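Local coordinates for protein eukaryotic peptide chain release factor GTP-binding subunit (Schizosaccharomyces pombe, PDB 1R5B) that is a GTP-binding translation release factor, eRF3, built from a P-loop G domain followed by two beta-rich domains, at residues K56-G61 and V231-G236. Numbering follows the deposited sequence.
Sequences KSTLGG and VSAYTG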
ATOM      1  N   LYS A  56      21.779 -11.324  -0.091  1.00 39.16           N
ATOM      2  CA  LYS A  56      20.319 -11.218  -0.104  1.00 39.92           C
ATOM      3  C   LYS A  56      19.697 -12.085   0.993  1.00 40.04           C
ATOM      4  O   LYS A  56      18.608 -11.782   1.499  1.00 40.22           O
ATOM      5  CB  LYS A  56      19.736 -11.607  -1.468  1.00 40.14           C
ATOM      6  CG  LYS A  56      19.774 -13.092  -1.767  1.00 40.74           C
ATOM      7  CD  LYS A  56      19.209 -13.400  -3.131  1.00 41.71           C
ATOM      8  CE  LYS A  56      19.605 -14.806  -3.575  1.00 42.70           C
ATOM      9  NZ  LYS A  56      18.798 -15.261  -4.738  1.00 43.92           N
ATOM     10  N   SER A  57      20.390 -13.165   1.336  1.00 39.89           N
ATOM     11  CA  SER A  57      19.905 -14.122   2.318  1.00 39.97           C
ATOM     12  C   SER A  57      20.197 -13.616   3.728  1.00 39.56           C
ATOM     13  O   SER A  57      19.381 -13.812   4.624  1.00 40.10           O
ATOM     14  CB  SER A  57      20.533 -15.510   2.090  1.00 40.58           C
ATOM     15  OG  SER A  57      20.894 -15.718   0.714  1.00 41.60           O
ATOM     16  N   THR A  58      21.338 -12.955   3.937  1.00 38.59           N
ATOM     17  CA  THR A  58      21.620 -12.359   5.259  1.00 37.89           C
ATOM     18  C   THR A  58      20.849 -11.036   5.513  1.00 37.34           C
ATOM     19  O   THR A  58      20.727 -10.604   6.655  1.00 36.92           O
ATOM     20  CB  THR A  58      23.167 -12.220   5.547  1.00 38.17           C
ATOM     21  OG1 THR A  58      23.473 -10.934   6.110  1.00 37.54           O
ATOM     22  CG2 THR A  58      24.022 -12.291   4.283  1.00 38.64           C
ATOM     23  N   LEU A  59      20.329 -10.410   4.451  1.00 36.70           N
ATOM     24  CA  LEU A  59      19.455  -9.248   4.568  1.00 36.03           C
ATOM     25  C   LEU A  59      18.065  -9.661   5.061  1.00 35.52           C
ATOM     26  O   LEU A  59      17.507  -9.030   5.952  1.00 35.45           O
ATOM     27  CB  LEU A  59      19.324  -8.537   3.221  1.00 36.01           C
ATOM     28  CG  LEU A  59      18.555  -7.217   3.217  1.00 36.20           C
ATOM     29  CD1 LEU A  59      19.225  -6.168   4.093  1.00 36.11           C
ATOM     30  CD2 LEU A  59      18.424  -6.708   1.809  1.00 36.92           C
ATOM     31  N   GLY A  60      17.509 -10.712   4.473  1.00 34.81           N
ATOM     32  CA  GLY A  60      16.192 -11.193   4.856  1.00 34.58           C
ATOM     33  C   GLY A  60      16.183 -11.706   6.282  1.00 34.30           C
ATOM     34  O   GLY A  60      15.234 -11.485   7.037  1.00 34.28           O
ATOM     35  N   GLY A  61      17.260 -12.386   6.657  1.00 33.67           N
ATOM     36  CA  GLY A  61      17.406 -12.887   8.005  1.00 33.15           C
ATOM     37  C   GLY A  61      17.531 -11.762   9.010  1.00 32.83           C
ATOM     38  O   GLY A  61      16.945 -11.813  10.091  1.00 32.71           O
ATOM     39  N   VAL A 231      22.973  -0.022   2.555  1.00 34.63           N
ATOM     40  CA  VAL A 231      22.788  -0.756   3.795  1.00 34.58           C
ATOM     41  C   VAL A 231      24.017  -1.608   4.102  1.00 34.86           C
ATOM     42  O   VAL A 231      24.923  -1.776   3.275  1.00 34.28           O
ATOM     43  CB  VAL A 231      21.575  -1.705   3.739  1.00 34.50           C
ATOM     44  CG1 VAL A 231      20.326  -0.994   3.222  1.00 34.84           C
ATOM     45  CG2 VAL A 231      21.871  -2.915   2.870  1.00 34.67           C
ATOM     46  N   SER A 232      24.025  -2.146   5.313  1.00 35.32           N
ATOM     47  CA  SER A 232      24.908  -3.239   5.674  1.00 35.41           C
ATOM     48  C   SER A 232      24.085  -4.260   6.446  1.00 35.26           C
ATOM     49  O   SER A 232      23.649  -4.000   7.566  1.00 35.00           O
ATOM     50  CB  SER A 232      26.080  -2.749   6.515  1.00 35.49           C
ATOM     51  OG  SER A 232      26.730  -3.848   7.125  1.00 36.18           O
ATOM     52  N   ALA A 233      23.890  -5.421   5.832  1.00 35.32           N
ATOM     53  CA  ALA A 233      23.042  -6.474   6.370  1.00 35.43           C
ATOM     54  C   ALA A 233      23.710  -7.168   7.548  1.00 35.61           C
ATOM     55  O   ALA A 233      23.031  -7.753   8.396  1.00 35.97           O
ATOM     56  CB  ALA A 233      22.708  -7.492   5.274  1.00 35.22           C
ATOM     57  N   TYR A 234      25.038  -7.112   7.591  1.00 35.72           N
ATOM     58  CA  TYR A 234      25.792  -7.719   8.670  1.00 35.74           C
ATOM     59  C   TYR A 234      25.504  -6.946   9.950  1.00 35.65           C
ATOM     60  O   TYR A 234      25.032  -7.524  10.922  1.00 35.83           O
ATOM     61  CB  TYR A 234      27.297  -7.739   8.354  1.00 35.97           C
ATOM     62  CG  TYR A 234      28.136  -8.474   9.393  1.00 36.61           C
ATOM     63  CD1 TYR A 234      28.061  -9.860   9.521  1.00 36.75           C
ATOM     64  CD2 TYR A 234      28.988  -7.781  10.254  1.00 37.14           C
ATOM     65  CE1 TYR A 234      28.808 -10.537  10.475  1.00 37.43           C
ATOM     66  CE2 TYR A 234      29.751  -8.452  11.213  1.00 37.68           C
ATOM     67  CZ  TYR A 234      29.654  -9.829  11.317  1.00 37.87           C
ATOM     68  OH  TYR A 234      30.398 -10.506  12.256  1.00 38.73           O
ATOM     69  N   THR A 235      25.741  -5.636   9.929  1.00 35.46           N
ATOM     70  CA  THR A 235      25.546  -4.794  11.118  1.00 35.31           C
ATOM     71  C   THR A 235      24.119  -4.304  11.294  1.00 35.00           C
ATOM     72  O   THR A 235      23.792  -3.720  12.321  1.00 34.89           O
ATOM     73  CB  THR A 235      26.461  -3.556  11.072  1.00 35.47           C
ATOM     74  OG1 THR A 235      26.072  -2.702   9.989  1.00 35.70           O
ATOM     75  CG2 THR A 235      27.914  -3.938  10.762  1.00 35.92           C
ATOM     76  N   GLY A 236      23.275  -4.525  10.292  1.00 34.75           N
ATOM     77  CA  GLY A 236      21.932  -3.973  10.288  1.00 34.76           C
ATOM     78  C   GLY A 236      21.836  -2.460  10.116  1.00 34.56           C
ATOM     79  O   GLY A 236      20.776  -1.868  10.316  1.00 34.32           O
TER
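Ala233 turns its methyl toward helix 56-66, where CB lies 3.8 Å from Leu59 CA and 3.6 Å from Thr58 OG1. With so short a side chain the loop backbone can lie close against the helix, and the CA atoms of Leu59 and Ala233 are 4.9 Å apart. Leu59 holds CG anti to its own nitrogen (chi1 -174°), beside the carbonyl carbon, and chi2 of 62° turns CD1 to the loop: CD1 meets Ala233 CB at 3.9 Å and, more loosely, Val231 CG2 at 4.4 Å. Leucine suits this buried place because one branch can touch both residues. Thr58 sits at the partly exposed margin, where OG1 can pack against the methyl and remain near solvent; no hydrogen bond crosses between the segments.

Ser232 points away from the helix, its OG hydrogen-bonded to Asp192 and weakly to Thr235 N (3.5 Å), while Gly236 takes a positive phi of 69° that glycine accepts readily. The SAxxG run here resembles the G5 loop (SAK in Ras) of G domains such as that of elongation factor Tu, and Lys56 and Ser57 fit the end of a P-loop. On the sheet side of the contact, Leu59 rests on Val151 of strand 147-153 and Val187 of strand 184-189; Val231 also packs on Val187, so helix 56-66 and the loop leaving edge strand 226-230 meet on one face of the central sheet.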